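Local coordinates for kinesin-like protein Nod (Drosophila melanogaster, PDB 3DCB) that binds ATP and microtubules through its kinesin motor domain and, as the whole protein, is required to segregate non-exchange chromosomes during meiosis, at residues Tyr101-Thr106 and Cys311-Gln316; Ala149-Ala154 and Pro188-Ala193; Ser217-Ala222 and Asp241-Glu246. All coordinates share one frame; numbering follows the deposited sequence.

Contact 1 (Tyr101-Thr106 and Cys311-Gln316); sequences YGQTGT and CISPHQ. With ANP (phosphoaminophosphonic acid-adenylate ester), chain C.
Cys311 meets Tyr101 through the backbone, near the end of two parallel strands: N of Cys311 donates to O of Tyr101 at 3.1 Å, almost straight (170° at the hydrogen). Just beyond, segment 101-106 turns into the phosphate-binding loop. The carbonyl O of Cys311 accepts from a water at 2.7 Å, and the same water is weakly held by N of Gln103. Gly102 runs past this carbonyl: a CB there would clash with O of Cys311, and at these backbone angles it would also be jammed against the carbonyl of Tyr101. The CB of Cys311 packs against the hydroxyl of Thr106, 3.3 Å from its OG1. Because OG1 sits between the backbone N and carbonyl carbon of Thr106 (chi1 46°), it reaches back across the type II turn to donate to O of Gln103 at 2.7 Å, in the carbonyl plane. At Ile312 only the backbone is met, the CG2 of Thr106 lying 3.6 Å from its carbonyl C; the isoleucine leaves the contact, and its side chain packs on Val28 and on Thr322 and Thr325 of helix 319-334. That methyl then reaches Ser313, 4.1 Å from its CB. OG of Ser313 accepts from N of His315 at 2.9 Å, an ST turn, and also bonds to Asp318. Thr106 divides its work: the hydroxyl ties the turn, the methyl packs on segment 311-316, and N donates to O1B of the ATP analogue at 3.3 Å, while OG1 of Thr104 donates to O2G of the analogue. The chemistry implies a Walker A loop probably held in shape by the Thr106-Gln103 bond and by van der Waals packing of the methyl, leaving backbone and threonine donors for the phosphates.

Contact 2 (Ala149-Ala154 and Pro188-Ala193); sequences AIQVYA and PLHSQA
Leu189 and Val152 are joined by the one direct hydrogen bond between these segments, from N of Leu189 to O of Val152 at 2.8 Å. It is somewhat bent, 148° at the hydrogen. A water fills the other half of this residue pair, accepting from N of Val152 at 3.2 Å and donating to O of Leu189 at 2.7 Å, where a second direct bond would lie. A softer polar contact backs it up: CA of Pro188 sets its hydrogen toward O of Val152, 3.5 Å distant. This is the fraying end of an antiparallel strand pair in the sheet of the motor domain, away from the nucleotide site.

The apolar contacts fall on two faces. On one, CG of Leu189 is anti to its carbonyl carbon (chi1 -64°), which carries CD1 in between two neighbours, 3.6 Å from CB of Ala154 and 3.8 Å from CG1 of Val152, whose branch meets the leucine at a slant. On the other face Pro188 lies against the Tyr153 ring, its CG 4.2 Å from CE2.

Helix 127-140 packs on the leucine face, Phe136 touching both Val152 and Leu189, and Ile198 of helix 194-203 adds to the cover. Strand 221-229 lines the far edge of strand 151-159, where Ile226 meets Val152 and Lys229 makes a cation-pi contact with Tyr153.

Contact 3 (Ser217-Ala222 and Asp241-Glu246); sequences SSRSHA and DLAGSE. With ANP (phosphoaminophosphonic acid-adenylate ester), chain C.
The backbones of Ala222 and Asp241 form an antiparallel hydrogen-bonded pair, N of Asp241 donating almost straight to O of Ala222 at 2.9 Å and N of Ala222 returning a longer bond to O of Asp241, 3.2 Å. The two pieces match the switch-1 and switch-2 motifs of kinesins. Beside the pair, CD2 of His221 lies 3.5 Å from CG of Leu242 and 3.2 Å from N of Ala243. With an alanine here the ring contacts to both would go, which would probably leave a gap beside the leucine. Farther along, OG of Ser218 donates at 2.8 Å to OE2 of Glu246, on the syn side, although this serine is poorly ordered. The arginine-glutamate pairing across the switches known in kinesins is not made here: NE of Arg219 is 5.0 Å from OE2 of Glu246. Bent at chi2 and chi3, Arg219 brings its guanidinium to the gamma-phosphate instead, a pose left doubtful by its crowding against Ala243. N of Gly244 donates to O1G of the ATP analogue at 2.9 Å, where any CB would strike that oxygen. Strand 151-159 flanks His221 and Ala222, Leu242 packs on Leu99 and Tyr101 of strand 96-102, and Asp241 bonds to Ser109, at the start of helix 108-112.

From the N terminus, the chain first reaches Tyr101-Thr106, which finds its partner only at Cys311-Gln316, so contact 1 closes a loop of 204 residues. Within that span lie the other two, one after the other: contact 2 closes a 33-residue loop, and contact 3 then opens and closes over 18 residues, mostly strand. None crosses another. Contacts 1 and 3 adjoin, CG2 of Thr104 resting 3.4 Å from O of Ser245, and both touch the nucleotide. Contact 2 stands apart, its centre about 34 Å from that of contact 1, yet all three reach the same central sheet, contacts 1 and 3 at its nucleotide end, contact 2 where strands 151-159 and 187-189 pair.

Contact 1 (Tyr101-Thr106 and Cys311-Gln316)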
loop_
_atom_site.group_PDB
_atom_site.type_symbol
_atom_site.label_atom_id
_atom_site.label_comp_id
_atom_site.label_asym_id
_atom_site.label_seq_id
_atom_site.Cartn_x
_atom_site.Cartn_y
_atom_site.Cartn_z
ATOM N N TYR A 101 5.287 -3.067 2.166
ATOM C CA TYR A 101 6.706 -3.281 1.956
ATOM C C TYR A 101 7.122 -4.518 2.727
ATOM O O TYR A 101 6.395 -4.980 3.604
ATOM C CB TYR A 101 7.510 -2.074 2.447
ATOM C CG TYR A 101 7.591 -1.946 3.944
ATOM C CD1 TYR A 101 6.468 -1.607 4.704
ATOM C CD2 TYR A 101 8.783 -2.239 4.619
ATOM C CE1 TYR A 101 6.521 -1.574 6.098
ATOM C CE2 TYR A 101 8.848 -2.203 6.013
ATOM C CZ TYR A 101 7.717 -1.871 6.747
ATOM O OH TYR A 101 7.796 -1.818 8.123
ATOM N N GLY A 102 8.288 -5.060 2.388
ATOM C CA GLY A 102 8.779 -6.245 3.070
ATOM C C GLY A 102 9.534 -7.162 2.134
ATOM O O GLY A 102 9.626 -6.883 0.939
ATOM N N GLN A 103 10.081 -8.245 2.689
ATOM C CA GLN A 103 10.847 -9.249 1.938
ATOM C C GLN A 103 10.002 -9.885 0.832
ATOM O O GLN A 103 8.787 -9.994 0.958
ATOM C CB GLN A 103 11.326 -10.355 2.888
ATOM C CG GLN A 103 12.062 -11.524 2.213
ATOM C CD GLN A 103 12.528 -12.597 3.199
ATOM O OE1 GLN A 103 13.420 -13.390 2.889
ATOM N NE2 GLN A 103 11.932 -12.624 4.381
ATOM N N THR A 104 10.652 -10.313 -0.245
ATOM C CA THR A 104 9.946 -10.948 -1.358
ATOM C C THR A 104 9.205 -12.218 -0.940
ATOM O O THR A 104 9.708 -13.000 -0.132
ATOM C CB THR A 104 10.910 -11.303 -2.516
ATOM O OG1 THR A 104 10.230 -12.137 -3.459
ATOM C CG2 THR A 104 12.142 -12.037 -1.997
ATOM N N GLY A 105 8.004 -12.411 -1.482
ATOM C CA GLY A 105 7.214 -13.589 -1.168
ATOM C C GLY A 105 6.493 -13.598 0.163
ATOM O O GLY A 105 6.180 -14.669 0.688
ATOM N N THR A 106 6.207 -12.425 0.719
ATOM C CA THR A 106 5.512 -12.360 2.003
ATOM C C THR A 106 4.035 -12.001 1.878
ATOM O O THR A 106 3.360 -11.773 2.885
ATOM C CB THR A 106 6.179 -11.353 2.960
ATOM O OG1 THR A 106 6.464 -10.134 2.261
ATOM C CG2 THR A 106 7.455 -11.935 3.535
ATOM N N CYS A 311 4.930 -6.720 5.726
ATOM C CA CYS A 311 4.687 -8.159 5.578
ATOM C C CYS A 311 5.959 -8.903 5.978
ATOM O O CYS A 311 7.035 -8.588 5.490
ATOM C CB CYS A 311 4.349 -8.502 4.130
ATOM S SG CYS A 311 2.929 -7.607 3.516
ATOM N N ILE A 312 5.862 -9.878 6.872
ATOM C CA ILE A 312 7.065 -10.604 7.277
ATOM C C ILE A 312 6.941 -12.102 7.083
ATOM O O ILE A 312 5.837 -12.650 7.023
ATOM C CB ILE A 312 7.423 -10.325 8.753
ATOM C CG1 ILE A 312 6.189 -10.524 9.636
ATOM C CG2 ILE A 312 8.007 -8.928 8.889
ATOM C CD1 ILE A 312 6.481 -10.516 11.117
ATOM N N SER A 313 8.082 -12.765 6.992
ATOM C CA SER A 313 8.098 -14.210 6.804
ATOM C C SER A 313 8.134 -14.924 8.144
ATOM O O SER A 313 8.738 -14.445 9.098
ATOM C CB SER A 313 9.321 -14.630 5.980
ATOM O OG SER A 313 9.806 -15.896 6.407
ATOM N N PRO A 314 7.468 -16.080 8.235
ATOM C CA PRO A 314 7.444 -16.855 9.478
ATOM C C PRO A 314 8.674 -17.745 9.569
ATOM O O PRO A 314 9.037 -18.210 10.650
ATOM C CB PRO A 314 6.167 -17.667 9.349
ATOM C CG PRO A 314 6.115 -17.934 7.870
ATOM C CD PRO A 314 6.450 -16.582 7.293
ATOM N N HIS A 315 9.317 -17.968 8.428
ATOM C CA HIS A 315 10.499 -18.822 8.376
ATOM C C HIS A 315 11.688 -18.247 9.140
ATOM O O HIS A 315 11.924 -17.041 9.145
ATOM C CB HIS A 315 10.891 -19.087 6.924
ATOM C CG HIS A 315 9.778 -19.650 6.095
ATOM N ND1 HIS A 315 9.168 -20.849 6.388
ATOM C CD2 HIS A 315 9.159 -19.172 4.992
ATOM C CE1 HIS A 315 8.219 -21.087 5.498
ATOM N NE2 HIS A 315 8.192 -20.083 4.639
ATOM N N GLN A 316 12.441 -19.130 9.786
ATOM C CA GLN A 316 13.592 -18.712 10.562
ATOM C C GLN A 316 14.741 -18.210 9.704
ATOM O O GLN A 316 15.423 -17.256 10.071
ATOM C CB GLN A 316 14.079 -19.866 11.424
ATOM C CG GLN A 316 15.265 -19.520 12.281
ATOM C CD GLN A 316 15.670 -20.676 13.154
ATOM O OE1 GLN A 316 15.904 -21.778 12.660
ATOM N NE2 GLN A 316 15.748 -20.441 14.463
HETATM P PG ANP C . 7.429 -9.881 -4.110
HETATM O O1G ANP C . 7.853 -9.003 -3.015
HETATM O O2G ANP C . 8.713 -10.423 -4.880
HETATM O O3G ANP C . 6.568 -9.040 -5.164
HETATM P PB ANP C . 5.118 -10.757 -2.713
HETATM O O1B ANP C . 5.551 -10.088 -1.475
HETATM O O2B ANP C . 4.232 -9.749 -3.594
HETATM N N3B ANP C . 6.531 -11.216 -3.559
HETATM P PA ANP C . 2.930 -12.299 -3.073
HETATM O O1A ANP C . 2.055 -11.189 -2.678
HETATM O O2A ANP C . 3.170 -12.278 -4.641
HETATM O O3A ANP C . 4.387 -12.151 -2.342
HETATM O "O5'" ANP C . 2.275 -13.680 -2.624
HETATM C "C5'" ANP C . 3.153 -14.764 -3.018
HETATM C "C4'" ANP C . 2.402 -16.093 -2.881
HETATM O "O4'" ANP C . 2.027 -16.324 -1.487
HETATM C "C3'" ANP C . 1.098 -16.033 -3.725
HETATM O "O3'" ANP C . 0.649 -17.318 -4.102
HETATM C "C2'" ANP C . 0.101 -15.644 -2.571
HETATM O "O2'" ANP C . -1.242 -16.028 -2.887
HETATM C "C1'" ANP C . 0.603 -16.547 -1.419
HETATM N N9 ANP C . 0.080 -16.047 -0.145
HETATM C C8 ANP C . 0.635 -15.068 0.645
HETATM N N7 ANP C . -0.163 -14.768 1.631
HETATM C C5 ANP C . -1.190 -15.654 1.657
HETATM C C6 ANP C . -2.336 -15.842 2.458
HETATM N N6 ANP C . -2.512 -15.098 3.601
HETATM N N1 ANP C . -3.263 -16.761 2.083
HETATM C C2 ANP C . -3.045 -17.574 1.036
HETATM N N3 ANP C . -1.987 -17.421 0.238
HETATM C C4 ANP C . -1.075 -16.462 0.479
HETATM O O HOH W 1 9.609 -8.997 6.038
#

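Contact 2 (Ala149-Ala154 and Pro188-Ala193)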
loop_
_atom_site.group_PDB
_atom_site.type_symbol
_atom_site.label_atom_id
_atom_site.label_comp_id
_atom_site.label_asym_id
_atom_site.label_seq_id
_atom_site.Cartn_x
_atom_site.Cartn_y
_atom_site.Cartn_z
ATOM N N ALA A 149 -23.007 15.465 -8.400
ATOM C CA ALA A 149 -22.506 14.301 -9.106
ATOM C C ALA A 149 -21.066 13.967 -8.742
ATOM O O ALA A 149 -20.242 14.855 -8.519
ATOM C CB ALA A 149 -22.633 14.531 -10.602
ATOM N N ILE A 150 -20.769 12.672 -8.701
ATOM C CA ILE A 150 -19.437 12.189 -8.351
ATOM C C ILE A 150 -18.883 11.262 -9.432
ATOM O O ILE A 150 -19.639 10.631 -10.160
ATOM C CB ILE A 150 -19.493 11.411 -7.016
ATOM C CG1 ILE A 150 -20.117 12.282 -5.930
ATOM C CG2 ILE A 150 -18.109 10.981 -6.592
ATOM C CD1 ILE A 150 -20.469 11.520 -4.671
ATOM N N GLN A 151 -17.563 11.179 -9.530
ATOM C CA GLN A 151 -16.937 10.302 -10.518
ATOM C C GLN A 151 -15.710 9.576 -9.961
ATOM O O GLN A 151 -14.814 10.198 -9.385
ATOM C CB GLN A 151 -16.522 11.096 -11.750
ATOM C CG GLN A 151 -15.837 10.251 -12.801
ATOM C CD GLN A 151 -16.759 9.238 -13.427
ATOM O OE1 GLN A 151 -16.656 8.036 -13.178
ATOM N NE2 GLN A 151 -17.692 9.728 -14.242
ATOM N N VAL A 152 -15.672 8.261 -10.145
ATOM C CA VAL A 152 -14.558 7.451 -9.660
ATOM C C VAL A 152 -13.574 7.196 -10.796
ATOM O O VAL A 152 -13.974 6.970 -11.938
ATOM C CB VAL A 152 -15.061 6.089 -9.090
ATOM C CG1 VAL A 152 -13.894 5.212 -8.642
ATOM C CG2 VAL A 152 -16.004 6.347 -7.939
ATOM N N TYR A 153 -12.285 7.263 -10.482
ATOM C CA TYR A 153 -11.256 7.029 -11.483
ATOM C C TYR A 153 -10.194 6.119 -10.920
ATOM O O TYR A 153 -10.141 5.874 -9.714
ATOM C CB TYR A 153 -10.546 8.316 -11.899
ATOM C CG TYR A 153 -11.435 9.433 -12.364
ATOM C CD1 TYR A 153 -12.129 10.224 -11.447
ATOM C CD2 TYR A 153 -11.536 9.747 -13.724
ATOM C CE1 TYR A 153 -12.890 11.302 -11.870
ATOM C CE2 TYR A 153 -12.296 10.818 -14.155
ATOM C CZ TYR A 153 -12.968 11.592 -13.228
ATOM O OH TYR A 153 -13.711 12.650 -13.667
ATOM N N ALA A 154 -9.331 5.644 -11.807
ATOM C CA ALA A 154 -8.246 4.774 -11.407
ATOM C C ALA A 154 -7.017 5.105 -12.232
ATOM O O ALA A 154 -7.115 5.396 -13.425
ATOM C CB ALA A 154 -8.633 3.330 -11.615
ATOM N N PRO A 188 -11.991 6.537 -16.095
ATOM C CA PRO A 188 -13.249 6.551 -15.346
ATOM C C PRO A 188 -13.707 5.146 -14.995
ATOM O O PRO A 188 -13.438 4.195 -15.722
ATOM C CB PRO A 188 -14.217 7.241 -16.309
ATOM C CG PRO A 188 -13.318 8.074 -17.180
ATOM C CD PRO A 188 -12.164 7.157 -17.421
ATOM N N LEU A 189 -14.391 5.032 -13.864
ATOM C CA LEU A 189 -14.926 3.757 -13.393
ATOM C C LEU A 189 -16.417 3.964 -13.112
ATOM O O LEU A 189 -16.795 4.742 -12.228
ATOM C CB LEU A 189 -14.210 3.316 -12.116
ATOM C CG LEU A 189 -12.714 3.007 -12.237
ATOM C CD1 LEU A 189 -12.124 2.752 -10.869
ATOM C CD2 LEU A 189 -12.504 1.805 -13.139
ATOM N N HIS A 190 -17.259 3.277 -13.878
ATOM C CA HIS A 190 -18.703 3.393 -13.708
ATOM C C HIS A 190 -19.194 2.320 -12.756
ATOM O O HIS A 190 -20.222 2.474 -12.094
ATOM C CB HIS A 190 -19.401 3.239 -15.059
ATOM C CG HIS A 190 -18.740 4.000 -16.165
ATOM N ND1 HIS A 190 -18.613 5.374 -16.149
ATOM C CD2 HIS A 190 -18.130 3.577 -17.298
ATOM C CE1 HIS A 190 -17.947 5.762 -17.223
ATOM N NE2 HIS A 190 -17.643 4.692 -17.936
ATOM N N SER A 191 -18.447 1.223 -12.717
ATOM C CA SER A 191 -18.768 0.083 -11.877
ATOM C C SER A 191 -17.487 -0.489 -11.303
ATOM O O SER A 191 -16.447 -0.452 -11.946
ATOM C CB SER A 191 -19.453 -1.006 -12.701
ATOM O OG SER A 191 -19.351 -2.255 -12.044
ATOM N N GLN A 192 -17.568 -1.023 -10.092
ATOM C CA GLN A 192 -16.402 -1.610 -9.458
ATOM C C GLN A 192 -15.903 -2.773 -10.304
ATOM O O GLN A 192 -14.779 -3.236 -10.141
ATOM C CB GLN A 192 -16.754 -2.093 -8.065
ATOM C CG GLN A 192 -17.645 -3.294 -8.021
ATOM C CD GLN A 192 -18.213 -3.516 -6.628
ATOM O OE1 GLN A 192 -19.044 -2.725 -6.156
ATOM N NE2 GLN A 192 -17.762 -4.586 -5.954
ATOM N N ALA A 193 -16.743 -3.231 -11.221
ATOM C CA ALA A 193 -16.374 -4.336 -12.082
ATOM C C ALA A 193 -15.390 -3.888 -13.164
ATOM O O ALA A 193 -14.742 -4.722 -13.787
ATOM C CB ALA A 193 -17.619 -4.948 -12.718
HETATM O O HOH W 2 -18.224 6.527 -10.783
#

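Contact 3 (Ser217-Ala222 and Asp241-Glu246)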
loop_
_atom_site.group_PDB
_atom_site.type_symbol
_atom_site.label_atom_id
_atom_site.label_comp_id
_atom_site.label_asym_id
_atom_site.label_seq_id
_atom_site.Cartn_x
_atom_site.Cartn_y
_atom_site.Cartn_z
ATOM N N SER A 217 17.277 -4.429 -14.177
ATOM C CA SER A 217 16.618 -5.133 -13.080
ATOM C C SER A 217 15.432 -5.935 -13.604
ATOM O O SER A 217 15.078 -5.839 -14.781
ATOM C CB SER A 217 16.145 -4.126 -12.022
ATOM O OG SER A 217 15.597 -4.779 -10.886
ATOM N N SER A 218 14.822 -6.725 -12.726
ATOM C CA SER A 218 13.577 -7.411 -13.049
ATOM C C SER A 218 12.622 -7.411 -11.859
ATOM O O SER A 218 11.969 -8.415 -11.576
ATOM C CB SER A 218 13.857 -8.847 -13.497
ATOM O OG SER A 218 14.554 -9.568 -12.497
ATOM N N ARG A 219 12.548 -6.279 -11.167
ATOM C CA ARG A 219 11.558 -6.089 -10.113
ATOM C C ARG A 219 11.191 -4.617 -9.962
ATOM O O ARG A 219 12.045 -3.738 -10.083
ATOM C CB ARG A 219 12.079 -6.640 -8.784
ATOM C CG ARG A 219 11.959 -8.149 -8.648
ATOM C CD ARG A 219 10.901 -8.528 -7.625
ATOM N NE ARG A 219 9.548 -8.348 -8.144
ATOM C CZ ARG A 219 8.531 -7.876 -7.430
ATOM N NH1 ARG A 219 7.334 -7.745 -7.984
ATOM N NH2 ARG A 219 8.711 -7.533 -6.162
ATOM N N SER A 220 9.915 -4.355 -9.698
ATOM C CA SER A 220 9.352 -3.023 -9.884
ATOM C C SER A 220 8.218 -2.760 -8.900
ATOM O O SER A 220 7.595 -3.694 -8.393
ATOM C CB SER A 220 8.854 -2.848 -11.320
ATOM O OG SER A 220 7.572 -3.427 -11.490
ATOM N N HIS A 221 7.953 -1.485 -8.635
ATOM C CA HIS A 221 6.915 -1.100 -7.694
ATOM C C HIS A 221 5.675 -0.629 -8.447
ATOM O O HIS A 221 5.773 -0.103 -9.554
ATOM C CB HIS A 221 7.413 0.025 -6.796
ATOM C CG HIS A 221 8.744 -0.245 -6.169
ATOM N ND1 HIS A 221 9.901 0.357 -6.605
ATOM C CD2 HIS A 221 9.102 -1.038 -5.132
ATOM C CE1 HIS A 221 10.917 -0.051 -5.866
ATOM N NE2 HIS A 221 10.457 -0.897 -4.964
ATOM N N ALA A 222 4.511 -0.812 -7.831
ATOM C CA ALA A 222 3.259 -0.425 -8.453
ATOM C C ALA A 222 2.376 0.439 -7.562
ATOM O O ALA A 222 2.324 0.268 -6.351
ATOM C CB ALA A 222 2.494 -1.669 -8.883
ATOM N N ASP A 241 2.219 -1.080 -3.787
ATOM C CA ASP A 241 2.743 -2.435 -3.715
ATOM C C ASP A 241 4.240 -2.436 -4.034
ATOM O O ASP A 241 4.652 -2.549 -5.194
ATOM C CB ASP A 241 1.989 -3.295 -4.716
ATOM C CG ASP A 241 2.233 -4.782 -4.533
ATOM O OD1 ASP A 241 1.833 -5.539 -5.444
ATOM O OD2 ASP A 241 2.800 -5.196 -3.503
ATOM N N LEU A 242 5.054 -2.309 -2.992
ATOM C CA LEU A 242 6.503 -2.347 -3.143
ATOM C C LEU A 242 6.998 -3.773 -3.364
ATOM O O LEU A 242 6.543 -4.707 -2.705
ATOM C CB LEU A 242 7.187 -1.740 -1.916
ATOM C CG LEU A 242 7.693 -0.303 -2.064
ATOM C CD1 LEU A 242 6.714 0.530 -2.877
ATOM C CD2 LEU A 242 7.933 0.326 -0.700
ATOM N N ALA A 243 7.930 -3.933 -4.298
ATOM C CA ALA A 243 8.562 -5.224 -4.537
ATOM C C ALA A 243 9.581 -5.549 -3.449
ATOM O O ALA A 243 10.244 -4.657 -2.919
ATOM C CB ALA A 243 9.222 -5.247 -5.907
ATOM N N GLY A 244 9.699 -6.832 -3.119
ATOM C CA GLY A 244 10.738 -7.293 -2.217
ATOM C C GLY A 244 12.066 -7.502 -2.918
ATOM O O GLY A 244 12.113 -7.997 -4.044
ATOM N N SER A 245 13.149 -7.122 -2.249
ATOM C CA SER A 245 14.479 -7.193 -2.840
ATOM C C SER A 245 14.687 -8.516 -3.570
ATOM O O SER A 245 14.176 -9.554 -3.151
ATOM C CB SER A 245 15.553 -7.011 -1.766
ATOM O OG SER A 245 15.225 -5.945 -0.891
ATOM N N GLU A 246 15.441 -8.469 -4.664
ATOM C CA GLU A 246 15.699 -9.659 -5.468
ATOM C C GLU A 246 17.055 -10.269 -5.130
ATOM O O GLU A 246 18.045 -9.554 -4.971
ATOM C CB GLU A 246 15.630 -9.322 -6.959
ATOM C CG GLU A 246 15.035 -10.426 -7.817
ATOM C CD GLU A 246 14.915 -10.030 -9.276
ATOM O OE1 GLU A 246 15.916 -9.549 -9.847
ATOM O OE2 GLU A 246 13.819 -10.198 -9.850
HETATM P PG ANP C . 7.429 -9.881 -4.110
HETATM O O1G ANP C . 7.853 -9.003 -3.015
HETATM O O2G ANP C . 8.713 -10.423 -4.880
HETATM O O3G ANP C . 6.568 -9.040 -5.164
HETATM P PB ANP C . 5.118 -10.757 -2.713
HETATM O O1B ANP C . 5.551 -10.088 -1.475
HETATM O O2B ANP C . 4.232 -9.749 -3.594
HETATM N N3B ANP C . 6.531 -11.216 -3.559
HETATM P PA ANP C . 2.930 -12.299 -3.073
HETATM O O1A ANP C . 2.055 -11.189 -2.678
HETATM O O2A ANP C . 3.170 -12.278 -4.641
HETATM O O3A ANP C . 4.387 -12.151 -2.342
HETATM O "O5'" ANP C . 2.275 -13.680 -2.624
HETATM C "C5'" ANP C . 3.153 -14.764 -3.018
HETATM C "C4'" ANP C . 2.402 -16.093 -2.881
HETATM O "O4'" ANP C . 2.027 -16.324 -1.487
HETATM C "C3'" ANP C . 1.098 -16.033 -3.725
HETATM O "O3'" ANP C . 0.649 -17.318 -4.102
HETATM C "C2'" ANP C . 0.101 -15.644 -2.571
HETATM O "O2'" ANP C . -1.242 -16.028 -2.887
HETATM C "C1'" ANP C . 0.603 -16.547 -1.419
HETATM N N9 ANP C . 0.080 -16.047 -0.145
HETATM C C8 ANP C . 0.635 -15.068 0.645
HETATM N N7 ANP C . -0.163 -14.768 1.631
HETATM C C5 ANP C . -1.190 -15.654 1.657
HETATM C C6 ANP C . -2.336 -15.842 2.458
HETATM N N6 ANP C . -2.512 -15.098 3.601
HETATM N N1 ANP C . -3.263 -16.761 2.083
HETATM C C2 ANP C . -3.045 -17.574 1.036
HETATM N N3 ANP C . -1.987 -17.421 0.238
HETATM C C4 ANP C . -1.075 -16.462 0.479
HETATM O O HOH W 3 4.907 -4.714 -6.721
#